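Japanin (Rhipicephalus appendiculatus, PDB 4BQU) modulates the host immune response as a cholesterol-binding salivary lipocalin of the tick, blocking the differentiation of dendritic cells from monocytes. Local coordinates at residues A[27-32]-A[43-48]; A[6-11]-A[97-102]; A[37-42]-A[64-69]. One frame throughout, in Å; residues are numbered along the deposited sequence.

Contact 1. Residues A[27-32]-A[43-48]; sequences GCVKTR and RSLIYV. With CLR (cholesterol), chain F; EDO (1,2-ethanediol), chain H.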
loop_
_atom_site.group_PDB
_atom_site.type_symbol
_atom_site.label_atom_id
_atom_site.label_comp_id
_atom_site.label_asym_id
_atom_site.label_seq_id
_atom_site.Cartn_x
_atom_site.Cartn_y
_atom_site.Cartn_z
ATOM N N GLY A 27 10.673 1.627 -5.726
ATOM C CA GLY A 27 9.645 2.181 -6.595
ATOM C C GLY A 27 8.677 1.152 -7.119
ATOM O O GLY A 27 8.790 -0.040 -6.829
ATOM N N CYS A 28 7.665 1.650 -7.844
ATOM C CA CYS A 28 6.639 0.848 -8.492
ATOM C C CYS A 28 6.005 -0.125 -7.478
ATOM O O CYS A 28 5.784 -1.298 -7.788
ATOM C CB CYS A 28 7.247 0.111 -9.688
ATOM S SG CYS A 28 8.221 1.145 -10.826
ATOM N N VAL A 29 5.685 0.384 -6.277
ATOM C CA VAL A 29 5.111 -0.449 -5.217
ATOM C C VAL A 29 3.642 -0.831 -5.519
ATOM O O VAL A 29 2.808 0.012 -5.837
ATOM C CB VAL A 29 5.278 0.183 -3.814
ATOM C CG1 VAL A 29 4.639 -0.696 -2.739
ATOM C CG2 VAL A 29 6.752 0.434 -3.515
ATOM N N LYS A 30 3.356 -2.132 -5.434
ATOM C CA LYS A 30 2.013 -2.645 -5.605
ATOM C C LYS A 30 1.858 -3.967 -4.857
ATOM O O LYS A 30 2.837 -4.592 -4.485
ATOM C CB LYS A 30 1.628 -2.807 -7.064
ATOM C CG LYS A 30 2.481 -3.845 -7.834
ATOM C CD LYS A 30 2.120 -3.918 -9.284
ATOM C CE LYS A 30 2.987 -4.910 -9.993
ATOM N NZ LYS A 30 2.677 -4.974 -11.430
ATOM N N THR A 31 0.626 -4.361 -4.619
ATOM C CA THR A 31 0.278 -5.597 -4.010
ATOM C C THR A 31 -0.758 -6.338 -4.850
ATOM O O THR A 31 -1.852 -5.811 -5.066
ATOM C CB THR A 31 -0.225 -5.362 -2.541
ATOM O OG1 THR A 31 -0.714 -6.597 -2.028
ATOM C CG2 THR A 31 -1.309 -4.327 -2.422
ATOM N N ARG A 32 -0.468 -7.583 -5.242
ATOM C CA ARG A 32 -1.441 -8.414 -5.939
ATOM C C ARG A 32 -2.080 -9.416 -4.997
ATOM O O ARG A 32 -1.423 -9.915 -4.103
ATOM C CB ARG A 32 -0.801 -9.224 -7.059
ATOM C CG ARG A 32 -0.167 -8.443 -8.148
ATOM C CD ARG A 32 -0.010 -9.357 -9.357
ATOM N NE ARG A 32 0.574 -8.668 -10.504
ATOM C CZ ARG A 32 1.762 -8.908 -11.057
ATOM N NH1 ARG A 32 2.565 -9.842 -10.559
ATOM N NH2 ARG A 32 2.163 -8.200 -12.111
ATOM N N ARG A 43 -1.394 -11.930 -0.147
ATOM C CA ARG A 43 -1.093 -10.982 -1.194
ATOM C C ARG A 43 0.423 -10.978 -1.382
ATOM O O ARG A 43 1.160 -11.468 -0.534
ATOM C CB ARG A 43 -1.553 -9.579 -0.840
ATOM C CG ARG A 43 -3.019 -9.422 -0.461
ATOM C CD ARG A 43 -3.377 -7.936 -0.325
ATOM N NE ARG A 43 -3.517 -7.296 -1.633
ATOM C CZ ARG A 43 -4.613 -7.289 -2.377
ATOM N NH1 ARG A 43 -5.737 -7.826 -1.924
ATOM N NH2 ARG A 43 -4.603 -6.708 -3.579
ATOM N N SER A 44 0.879 -10.442 -2.509
ATOM C CA SER A 44 2.296 -10.255 -2.767
ATOM C C SER A 44 2.571 -8.772 -2.621
ATOM O O SER A 44 1.664 -7.964 -2.800
ATOM C CB SER A 44 2.642 -10.669 -4.191
ATOM O OG SER A 44 2.060 -9.761 -5.107
ATOM N N LEU A 45 3.803 -8.409 -2.264
ATOM C CA LEU A 45 4.240 -7.027 -2.301
ATOM C C LEU A 45 5.298 -7.029 -3.384
ATOM O O LEU A 45 6.347 -7.668 -3.228
ATOM C CB LEU A 45 4.812 -6.429 -1.029
ATOM C CG LEU A 45 4.968 -4.909 -1.221
ATOM C CD1 LEU A 45 3.756 -4.143 -0.734
ATOM C CD2 LEU A 45 6.128 -4.413 -0.576
ATOM N N ILE A 46 4.972 -6.364 -4.511
ATOM C CA ILE A 46 5.885 -6.262 -5.631
ATOM C C ILE A 46 6.490 -4.847 -5.578
ATOM O O ILE A 46 5.740 -3.872 -5.444
ATOM C CB ILE A 46 5.152 -6.502 -6.977
ATOM C CG1 ILE A 46 4.248 -7.752 -6.974
ATOM C CG2 ILE A 46 6.167 -6.585 -8.131
ATOM C CD1 ILE A 46 4.956 -9.013 -6.751
ATOM N N TYR A 47 7.823 -4.738 -5.762
ATOM C CA TYR A 47 8.518 -3.461 -5.811
ATOM C C TYR A 47 9.709 -3.595 -6.748
ATOM O O TYR A 47 10.154 -4.706 -7.049
ATOM C CB TYR A 47 8.922 -2.962 -4.426
ATOM C CG TYR A 47 9.801 -3.922 -3.647
ATOM C CD1 TYR A 47 9.250 -4.999 -2.957
ATOM C CD2 TYR A 47 11.182 -3.765 -3.616
ATOM C CE1 TYR A 47 10.052 -5.900 -2.266
ATOM C CE2 TYR A 47 11.996 -4.648 -2.908
ATOM C CZ TYR A 47 11.427 -5.713 -2.225
ATOM O OH TYR A 47 12.218 -6.611 -1.525
ATOM N N VAL A 48 10.206 -2.468 -7.232
ATOM C CA VAL A 48 11.335 -2.427 -8.140
ATOM C C VAL A 48 12.478 -1.645 -7.480
ATOM O O VAL A 48 12.266 -0.573 -6.904
ATOM C CB VAL A 48 10.904 -1.859 -9.514
ATOM C CG1 VAL A 48 12.091 -1.647 -10.411
ATOM C CG2 VAL A 48 9.909 -2.797 -10.185
HETATM C C1 CLR F . 7.644 1.589 0.088
HETATM C C2 CLR F . 8.720 2.612 -0.293
HETATM C C3 CLR F . 8.217 4.035 -0.105
HETATM C C4 CLR F . 7.736 4.247 1.321
HETATM C C5 CLR F . 6.722 3.206 1.743
HETATM C C6 CLR F . 5.570 3.577 2.288
HETATM C C7 CLR F . 4.497 2.636 2.731
HETATM C C8 CLR F . 5.012 1.217 2.936
HETATM C C9 CLR F . 5.874 0.810 1.726
HETATM C C10 CLR F . 7.121 1.740 1.530
HETATM C C11 CLR F . 6.235 -0.685 1.774
HETATM C C12 CLR F . 5.038 -1.611 2.006
HETATM C C13 CLR F . 4.226 -1.249 3.266
HETATM C C14 CLR F . 3.839 0.237 3.095
HETATM C C15 CLR F . 2.806 0.464 4.204
HETATM C C16 CLR F . 2.016 -0.856 4.226
HETATM C C17 CLR F . 2.811 -1.877 3.387
HETATM C C18 CLR F . 5.052 -1.512 4.538
HETATM C C19 CLR F . 8.260 1.392 2.514
HETATM C C20 CLR F . 2.635 -3.315 3.915
HETATM C C21 CLR F . 3.322 -4.375 3.069
HETATM C C22 CLR F . 1.149 -3.679 4.073
HETATM C C23 CLR F . 0.241 -3.470 2.855
HETATM C C24 CLR F . -1.213 -3.868 3.164
HETATM C C25 CLR F . -2.338 -3.546 2.157
HETATM C C26 CLR F . -1.923 -2.696 1.002
HETATM C C27 CLR F . -3.183 -4.700 1.709
HETATM O O1 CLR F . 9.273 4.956 -0.408
HETATM C C1 EDO H . -2.151 -6.103 -12.162
HETATM O O1 EDO H . -2.142 -7.391 -11.602
HETATM C C2 EDO H . -0.836 -5.884 -12.875
HETATM O O2 EDO H . 0.204 -5.972 -11.940
#

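Contact 2. Residues A[6-11]-A[97-102]; sequences AINTQT and YDNDFL. With EDO (1,2-ethanediol), chain H.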
loop_
_atom_site.group_PDB
_atom_site.type_symbol
_atom_site.label_atom_id
_atom_site.label_comp_id
_atom_site.label_asym_id
_atom_site.label_seq_id
_atom_site.Cartn_x
_atom_site.Cartn_y
_atom_site.Cartn_z
ATOM N N ALA A 6 -8.177 -4.456 0.628
ATOM C CA ALA A 6 -7.109 -5.332 1.122
ATOM C C ALA A 6 -7.426 -6.823 1.011
ATOM O O ALA A 6 -6.507 -7.627 0.880
ATOM C CB ALA A 6 -6.775 -4.999 2.563
ATOM N N ILE A 7 -8.708 -7.194 1.036
ATOM C CA ILE A 7 -9.124 -8.604 0.929
ATOM C C ILE A 7 -9.783 -8.923 -0.419
ATOM O O ILE A 7 -10.104 -10.090 -0.656
ATOM C CB ILE A 7 -10.010 -9.012 2.155
ATOM C CG1 ILE A 7 -11.251 -8.127 2.307
ATOM C CG2 ILE A 7 -9.165 -8.959 3.420
ATOM C CD1 ILE A 7 -12.349 -8.741 2.943
ATOM N N ASN A 8 -9.933 -7.917 -1.327
ATOM C CA ASN A 8 -10.464 -8.128 -2.682
ATOM C C ASN A 8 -9.344 -8.529 -3.635
ATOM O O ASN A 8 -8.163 -8.389 -3.313
ATOM C CB ASN A 8 -11.168 -6.900 -3.214
ATOM C CG ASN A 8 -12.306 -6.433 -2.363
ATOM O OD1 ASN A 8 -12.867 -7.198 -1.554
ATOM N ND2 ASN A 8 -12.669 -5.152 -2.530
ATOM N N THR A 9 -9.729 -9.016 -4.833
ATOM C CA THR A 9 -8.796 -9.563 -5.811
ATOM C C THR A 9 -8.064 -8.562 -6.689
ATOM O O THR A 9 -7.115 -8.946 -7.354
ATOM C CB THR A 9 -9.515 -10.566 -6.701
ATOM O OG1 THR A 9 -10.510 -9.860 -7.451
ATOM C CG2 THR A 9 -10.134 -11.730 -5.878
ATOM N N GLN A 10 -8.464 -7.296 -6.684
ATOM C CA GLN A 10 -7.834 -6.287 -7.525
ATOM C C GLN A 10 -6.479 -5.866 -6.968
ATOM O O GLN A 10 -6.280 -5.842 -5.754
ATOM C CB GLN A 10 -8.750 -5.054 -7.706
ATOM C CG GLN A 10 -10.086 -5.351 -8.374
ATOM C CD GLN A 10 -10.956 -4.120 -8.360
ATOM O OE1 GLN A 10 -11.885 -3.996 -7.547
ATOM N NE2 GLN A 10 -10.635 -3.152 -9.220
ATOM N N THR A 11 -5.527 -5.575 -7.870
ATOM C CA THR A 11 -4.207 -5.103 -7.483
ATOM C C THR A 11 -4.332 -3.666 -6.966
ATOM O O THR A 11 -5.151 -2.894 -7.466
ATOM C CB THR A 11 -3.249 -5.196 -8.682
ATOM O OG1 THR A 11 -3.200 -6.557 -9.119
ATOM C CG2 THR A 11 -1.830 -4.659 -8.358
ATOM N N TYR A 97 -12.034 3.898 2.861
ATOM C CA TYR A 97 -11.853 3.159 1.623
ATOM C C TYR A 97 -13.124 3.127 0.795
ATOM O O TYR A 97 -14.194 3.560 1.233
ATOM C CB TYR A 97 -11.399 1.703 1.892
ATOM C CG TYR A 97 -12.446 0.911 2.621
ATOM C CD1 TYR A 97 -13.425 0.198 1.929
ATOM C CD2 TYR A 97 -12.469 0.872 4.005
ATOM C CE1 TYR A 97 -14.429 -0.487 2.603
ATOM C CE2 TYR A 97 -13.436 0.163 4.686
ATOM C CZ TYR A 97 -14.421 -0.523 3.990
ATOM O OH TYR A 97 -15.393 -1.240 4.672
ATOM N N ASP A 98 -12.971 2.591 -0.409
ATOM C CA ASP A 98 -14.034 2.309 -1.358
ATOM C C ASP A 98 -13.490 1.122 -2.162
ATOM O O ASP A 98 -12.435 0.584 -1.800
ATOM C CB ASP A 98 -14.309 3.549 -2.224
ATOM C CG ASP A 98 -15.653 3.681 -2.800
ATOM O OD1 ASP A 98 -15.972 2.910 -3.741
ATOM O OD2 ASP A 98 -16.363 4.632 -2.405
ATOM N N ASN A 99 -14.147 0.716 -3.238
ATOM C CA ASN A 99 -13.643 -0.415 -4.028
ATOM C C ASN A 99 -12.294 -0.099 -4.701
ATOM O O ASN A 99 -11.535 -1.016 -4.994
ATOM C CB ASN A 99 -14.637 -0.782 -5.142
ATOM C CG ASN A 99 -15.899 -1.436 -4.647
ATOM O OD1 ASN A 99 -15.880 -2.564 -4.143
ATOM N ND2 ASN A 99 -17.034 -0.753 -4.811
ATOM N N ASP A 100 -12.033 1.174 -4.991
ATOM C CA ASP A 100 -10.841 1.564 -5.716
ATOM C C ASP A 100 -9.775 2.308 -4.907
ATOM O O ASP A 100 -8.771 2.695 -5.483
ATOM C CB ASP A 100 -11.283 2.373 -6.950
ATOM C CG ASP A 100 -12.207 1.559 -7.857
ATOM O OD1 ASP A 100 -11.808 0.454 -8.280
ATOM O OD2 ASP A 100 -13.357 1.983 -8.064
ATOM N N PHE A 101 -9.930 2.464 -3.607
ATOM C CA PHE A 101 -8.874 3.082 -2.784
ATOM C C PHE A 101 -8.922 2.617 -1.345
ATOM O O PHE A 101 -9.978 2.212 -0.854
ATOM C CB PHE A 101 -8.863 4.619 -2.871
ATOM C CG PHE A 101 -9.711 5.323 -1.850
ATOM C CD1 PHE A 101 -11.073 5.500 -2.057
ATOM C CD2 PHE A 101 -9.148 5.829 -0.685
ATOM C CE1 PHE A 101 -11.873 6.128 -1.079
ATOM C CE2 PHE A 101 -9.938 6.465 0.275
ATOM C CZ PHE A 101 -11.296 6.616 0.068
ATOM N N LEU A 102 -7.766 2.715 -0.679
ATOM C CA LEU A 102 -7.565 2.338 0.718
ATOM C C LEU A 102 -6.538 3.290 1.345
ATOM O O LEU A 102 -5.440 3.470 0.794
ATOM C CB LEU A 102 -7.060 0.880 0.781
ATOM C CG LEU A 102 -6.722 0.331 2.153
ATOM C CD1 LEU A 102 -7.919 0.344 3.065
ATOM C CD2 LEU A 102 -6.133 -1.079 2.064
HETATM C C1 EDO H . -2.151 -6.103 -12.162
HETATM O O1 EDO H . -2.142 -7.391 -11.602
HETATM C C2 EDO H . -0.836 -5.884 -12.875
HETATM O O2 EDO H . 0.204 -5.972 -11.940
HETATM O O HOH W 1 -10.984 -3.489 -4.648
#

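Contact 3. Residues A[37-42]-A[64-69]; sequences TGDWVT and QVKWEP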
loop_
_atom_site.group_PDB
_atom_site.type_symbol
_atom_site.label_atom_id
_atom_site.label_comp_id
_atom_site.label_asym_id
_atom_site.label_seq_id
_atom_site.Cartn_x
_atom_site.Cartn_y
_atom_site.Cartn_z
ATOM N N THR A 37 -6.903 -18.599 2.564
ATOM C CA THR A 37 -7.010 -19.795 3.397
ATOM C C THR A 37 -7.704 -19.329 4.652
ATOM O O THR A 37 -7.129 -18.538 5.394
ATOM C CB THR A 37 -5.640 -20.441 3.697
ATOM O OG1 THR A 37 -4.884 -20.542 2.491
ATOM C CG2 THR A 37 -5.791 -21.821 4.302
ATOM N N GLY A 38 -8.967 -19.712 4.817
ATOM C CA GLY A 38 -9.796 -19.241 5.916
ATOM C C GLY A 38 -10.052 -17.746 5.777
ATOM O O GLY A 38 -10.375 -17.263 4.690
ATOM N N ASP A 39 -9.814 -16.998 6.854
ATOM C CA ASP A 39 -9.964 -15.535 6.899
ATOM C C ASP A 39 -8.681 -14.799 6.494
ATOM O O ASP A 39 -8.685 -13.565 6.441
ATOM C CB ASP A 39 -10.340 -15.083 8.317
ATOM C CG ASP A 39 -11.583 -15.728 8.865
ATOM O OD1 ASP A 39 -12.550 -15.906 8.089
ATOM O OD2 ASP A 39 -11.607 -16.025 10.079
ATOM N N TRP A 40 -7.576 -15.528 6.257
ATOM C CA TRP A 40 -6.320 -14.906 5.866
ATOM C C TRP A 40 -6.175 -14.880 4.339
ATOM O O TRP A 40 -6.205 -15.933 3.690
ATOM C CB TRP A 40 -5.131 -15.634 6.511
ATOM C CG TRP A 40 -5.048 -15.414 7.992
ATOM C CD1 TRP A 40 -5.545 -16.222 8.973
ATOM C CD2 TRP A 40 -4.373 -14.342 8.658
ATOM N NE1 TRP A 40 -5.309 -15.665 10.209
ATOM C CE2 TRP A 40 -4.568 -14.522 10.046
ATOM C CE3 TRP A 40 -3.716 -13.187 8.217
ATOM C CZ2 TRP A 40 -4.097 -13.603 10.989
ATOM C CZ3 TRP A 40 -3.244 -12.285 9.149
ATOM C CH2 TRP A 40 -3.427 -12.495 10.514
ATOM N N VAL A 41 -6.003 -13.674 3.778
ATOM C CA VAL A 41 -5.792 -13.458 2.342
ATOM C C VAL A 41 -4.279 -13.301 2.129
ATOM O O VAL A 41 -3.648 -12.510 2.808
ATOM C CB VAL A 41 -6.590 -12.217 1.830
ATOM C CG1 VAL A 41 -6.068 -11.698 0.467
ATOM C CG2 VAL A 41 -8.078 -12.534 1.763
ATOM N N THR A 42 -3.710 -14.051 1.206
ATOM C CA THR A 42 -2.292 -13.919 0.885
ATOM C C THR A 42 -2.178 -12.993 -0.318
ATOM O O THR A 42 -2.828 -13.210 -1.347
ATOM C CB THR A 42 -1.626 -15.276 0.600
ATOM O OG1 THR A 42 -1.806 -16.111 1.738
ATOM C CG2 THR A 42 -0.139 -15.135 0.315
ATOM N N GLN A 64 0.284 -11.816 4.532
ATOM C CA GLN A 64 -1.131 -12.143 4.676
ATOM C C GLN A 64 -1.852 -11.077 5.436
ATOM O O GLN A 64 -1.264 -10.434 6.292
ATOM C CB GLN A 64 -1.310 -13.493 5.390
ATOM C CG GLN A 64 -0.520 -14.619 4.758
ATOM C CD GLN A 64 -0.830 -15.922 5.415
ATOM O OE1 GLN A 64 -1.743 -16.644 5.016
ATOM N NE2 GLN A 64 -0.086 -16.248 6.440
ATOM N N VAL A 65 -3.133 -10.889 5.125
ATOM C CA VAL A 65 -3.951 -9.933 5.825
ATOM C C VAL A 65 -5.244 -10.569 6.278
ATOM O O VAL A 65 -5.769 -11.458 5.603
ATOM C CB VAL A 65 -4.192 -8.604 5.061
ATOM C CG1 VAL A 65 -2.883 -7.973 4.667
ATOM C CG2 VAL A 65 -5.096 -8.792 3.852
ATOM N N LYS A 66 -5.700 -10.144 7.478
ATOM C CA LYS A 66 -6.979 -10.521 8.038
ATOM C C LYS A 66 -7.792 -9.248 8.286
ATOM O O LYS A 66 -7.251 -8.266 8.779
ATOM C CB LYS A 66 -6.808 -11.268 9.349
ATOM C CG LYS A 66 -7.992 -12.130 9.713
ATOM C CD LYS A 66 -7.858 -12.671 11.134
ATOM C CE LYS A 66 -9.168 -13.263 11.586
ATOM N NZ LYS A 66 -9.064 -14.031 12.851
ATOM N N TRP A 67 -9.076 -9.253 7.926
ATOM C CA TRP A 67 -9.969 -8.125 8.212
ATOM C C TRP A 67 -11.275 -8.679 8.756
ATOM O O TRP A 67 -11.972 -9.395 8.037
ATOM C CB TRP A 67 -10.241 -7.283 6.956
ATOM C CG TRP A 67 -11.065 -6.044 7.213
ATOM C CD1 TRP A 67 -10.793 -5.046 8.103
ATOM C CD2 TRP A 67 -12.345 -5.742 6.653
ATOM N NE1 TRP A 67 -11.791 -4.108 8.077
ATOM C CE2 TRP A 67 -12.748 -4.499 7.180
ATOM C CE3 TRP A 67 -13.217 -6.419 5.785
ATOM C CZ2 TRP A 67 -13.945 -3.896 6.811
ATOM C CZ3 TRP A 67 -14.382 -5.798 5.381
ATOM C CH2 TRP A 67 -14.722 -4.535 5.864
ATOM N N GLU A 68 -11.593 -8.394 10.025
ATOM C CA GLU A 68 -12.881 -8.771 10.598
ATOM C C GLU A 68 -13.881 -7.745 10.027
ATOM O O GLU A 68 -13.504 -6.585 9.878
ATOM C CB GLU A 68 -12.877 -8.705 12.138
ATOM C CG GLU A 68 -11.874 -9.622 12.824
ATOM C CD GLU A 68 -12.306 -11.064 13.034
ATOM O OE1 GLU A 68 -12.673 -11.744 12.049
ATOM O OE2 GLU A 68 -12.213 -11.530 14.191
ATOM N N PRO A 69 -15.097 -8.153 9.613
ATOM C CA PRO A 69 -16.047 -7.190 9.006
ATOM C C PRO A 69 -16.283 -5.897 9.784
ATOM O O PRO A 69 -16.588 -5.920 10.969
ATOM C CB PRO A 69 -17.340 -7.999 8.904
ATOM C CG PRO A 69 -16.909 -9.389 8.805
ATOM C CD PRO A 69 -15.696 -9.498 9.695
HETATM O O HOH W 2 -10.011 -11.274 6.368
#

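Contact 1. Residues A[27-32]-A[43-48]
Arg43 takes hold of Thr31 side-on, with two nitrogens for two oxygens. Its NE donates to Thr31 OG1 at 2.9 Å, and its NH2 makes a longer bond to Thr31 O, 3.3 Å, reaching that carbonyl from above its plane. Both oxygens lie close to the guanidinium plane, an approach made possible by a bend of the arginine chain at its third torsion (chi3 76°). The hydroxyl Thr31 OG1 in turn donates to Ser44 O at 2.8 Å. With OG1 opposite the backbone N (chi1 173°), Thr31 faces both partners and still turns CG2 to the cholesterol tail, 3.8 Å from CLR C26. Arg43 NH1 bonds to Ala6 O and Asn8 O, and NH2, besides Thr31 O, to Gln10 O; replacing Arg43 with a leucine would probably leave these three carbonyls, Thr31 O and Thr31 OG1 without the arginine's N-H groups, and free the N-terminal segment to shift.

The backbones pair antiparallel. Lys30 and Ile46 exchange bonds both ways, as do Gly27 and Val48, and the one-residue shift between these pairs is a beta bulge, placed where the chain turns a corner at Cys28, which is disulfide-bonded to Cys150. On the face away from the sterol, Lys30 CG lies 3.9 Å from Ile46 CB, and Lys30 NZ and the Arg32 guanidinium converge on an ethanediol probably left from crystallisation. On the sterol side Val29 CG1 meets Leu45 CD1 at 4.1 Å, Val29 CG2 approaches CLR C1, and Leu45 CD1 touches CLR C21 at 3.8 Å. Here the hairpin of strands 29-37 and 40-49, with a largely apolar face toward the sterol, forms part of the wall of the lipocalin barrel.

Contact 2. Residues A[6-11]-A[97-102]
Where the N-terminal segment runs across one end of the lipocalin barrel, beside the tail of the bound cholesterol, Ala6 and Leu102 form the inner, apolar end of a contact whose outer end is polar. Ala6 CB lies 4.0 Å from Leu102 CD2, and Ala6 itself touches the sterol, which places this end of the contact beside the pocket.

Farther out, no direct hydrogen bond joins residues 6-11 to residues 97-102, and a water does the bridging. It accepts from Asn8 ND2 at 3.2 Å and lies 2.6 Å from Asn99 O and 3.1 Å from Gln10 OE1, positions suited to donation, although more acceptors surround it than it has protons. Gln10 crosses Asp100 at a slant, its amide plane nearly at right angles to the carboxylate (82°), and Gln10 NE2 stays 3.9 Å from Asp100 OD1. That carboxylate oxygen is instead hydrogen-bonded to Thr119 OG1, while Asn99 OD1 is bonded to Ser3 OG. Within the turn, Asp98 OD1 accepts from Asn99 N at 2.9 Å on its anti side, and Asp98 N bonds to Phe101 O; both bonds probably help to hold the bend that presents Asn99 O to the water. At the far end of the N-terminal segment, Thr11 OG1 shares a hydrogen bond of 2.8 Å with O1 of the ethanediol that Lys30 and Arg32 also bind.

The contact thus lays an irregular N-terminal segment against the hairpin of strands 91-98 and 101-106, at one end of this lipocalin barrel and near the sterol tail.

Contact 3. Residues A[37-42]-A[64-69]
The indole of Trp40 carries Lys66 on one face: Lys66 CB sits 3.6 Å from the centroid of the six-membered ring and only 7° off its normal, a CH-pi contact. Lys66 CD follows over the same ring system, 3.9 Å from Trp40 CZ2, since the lysine chain sets off trans to its N (chi1 -158°) and then runs extended. At the ring edge, in its plane, comes the carbonyl carbon of Gln64 (C), and Gln64 CB approaches obliquely, 3.7 Å from Trp40 CE3. Lys77 of strand 73-78 adds a cation-pi contact to the same indole.

Beyond the tryptophan, Lys66 crosses Asp39, with Lys66 CE 3.9 Å from Asp39 CB. The charged ends are opposite in sign but stop short of a salt bridge, Asp39 OD2 being 4.3 Å from Lys66 NZ; Arg75 lies close to the same ammonium, so the carboxylate probably offsets some of the local positive charge. A water links the backbones past this point, donating to Asp39 O and accepting from Trp67 N at 2.7 Å.

Val41 and Val65 are joined by two backbone bonds of 2.9 Å, Val41 N to Val65 O and Val65 N to Val41 O. Their side chains project from the face opposite Trp40, Gln64 and Lys66, and Val65 comes near the cholesterol. On the Trp40 face, Thr42 OG1 lies 3.3 Å from Gln64 OE1.

The type II' turn from Thr37 to Trp40 leads one strand into this ladder. Paired strands 40-49 and 57-66, with valines inward and a lysine laid over a tryptophan outward, form an antiparallel hairpin of the lipocalin barrel.

All three contacts reach one curled antiparallel sheet, the lipocalin barrel that encloses cholesterol, contact 2 through strands 91-98 and 101-106. Contacts 1 and 3 share strand 40-49, their centres about 18 Å apart: the first pairs it with strand 29-37, the other with strand 57-66, and along the chain their segments alternate. Contact 2, its centre about 14 Å from each of the others, closes a long loop of chain within which both are nested. Arg43 ties it to contact 1, while Ala6 and Ile7 pack on Val65 and Trp67 of contact 3. The N-terminal segment thus joins wall strands to the 91-98 and 101-106 hairpin beside the sterol tail.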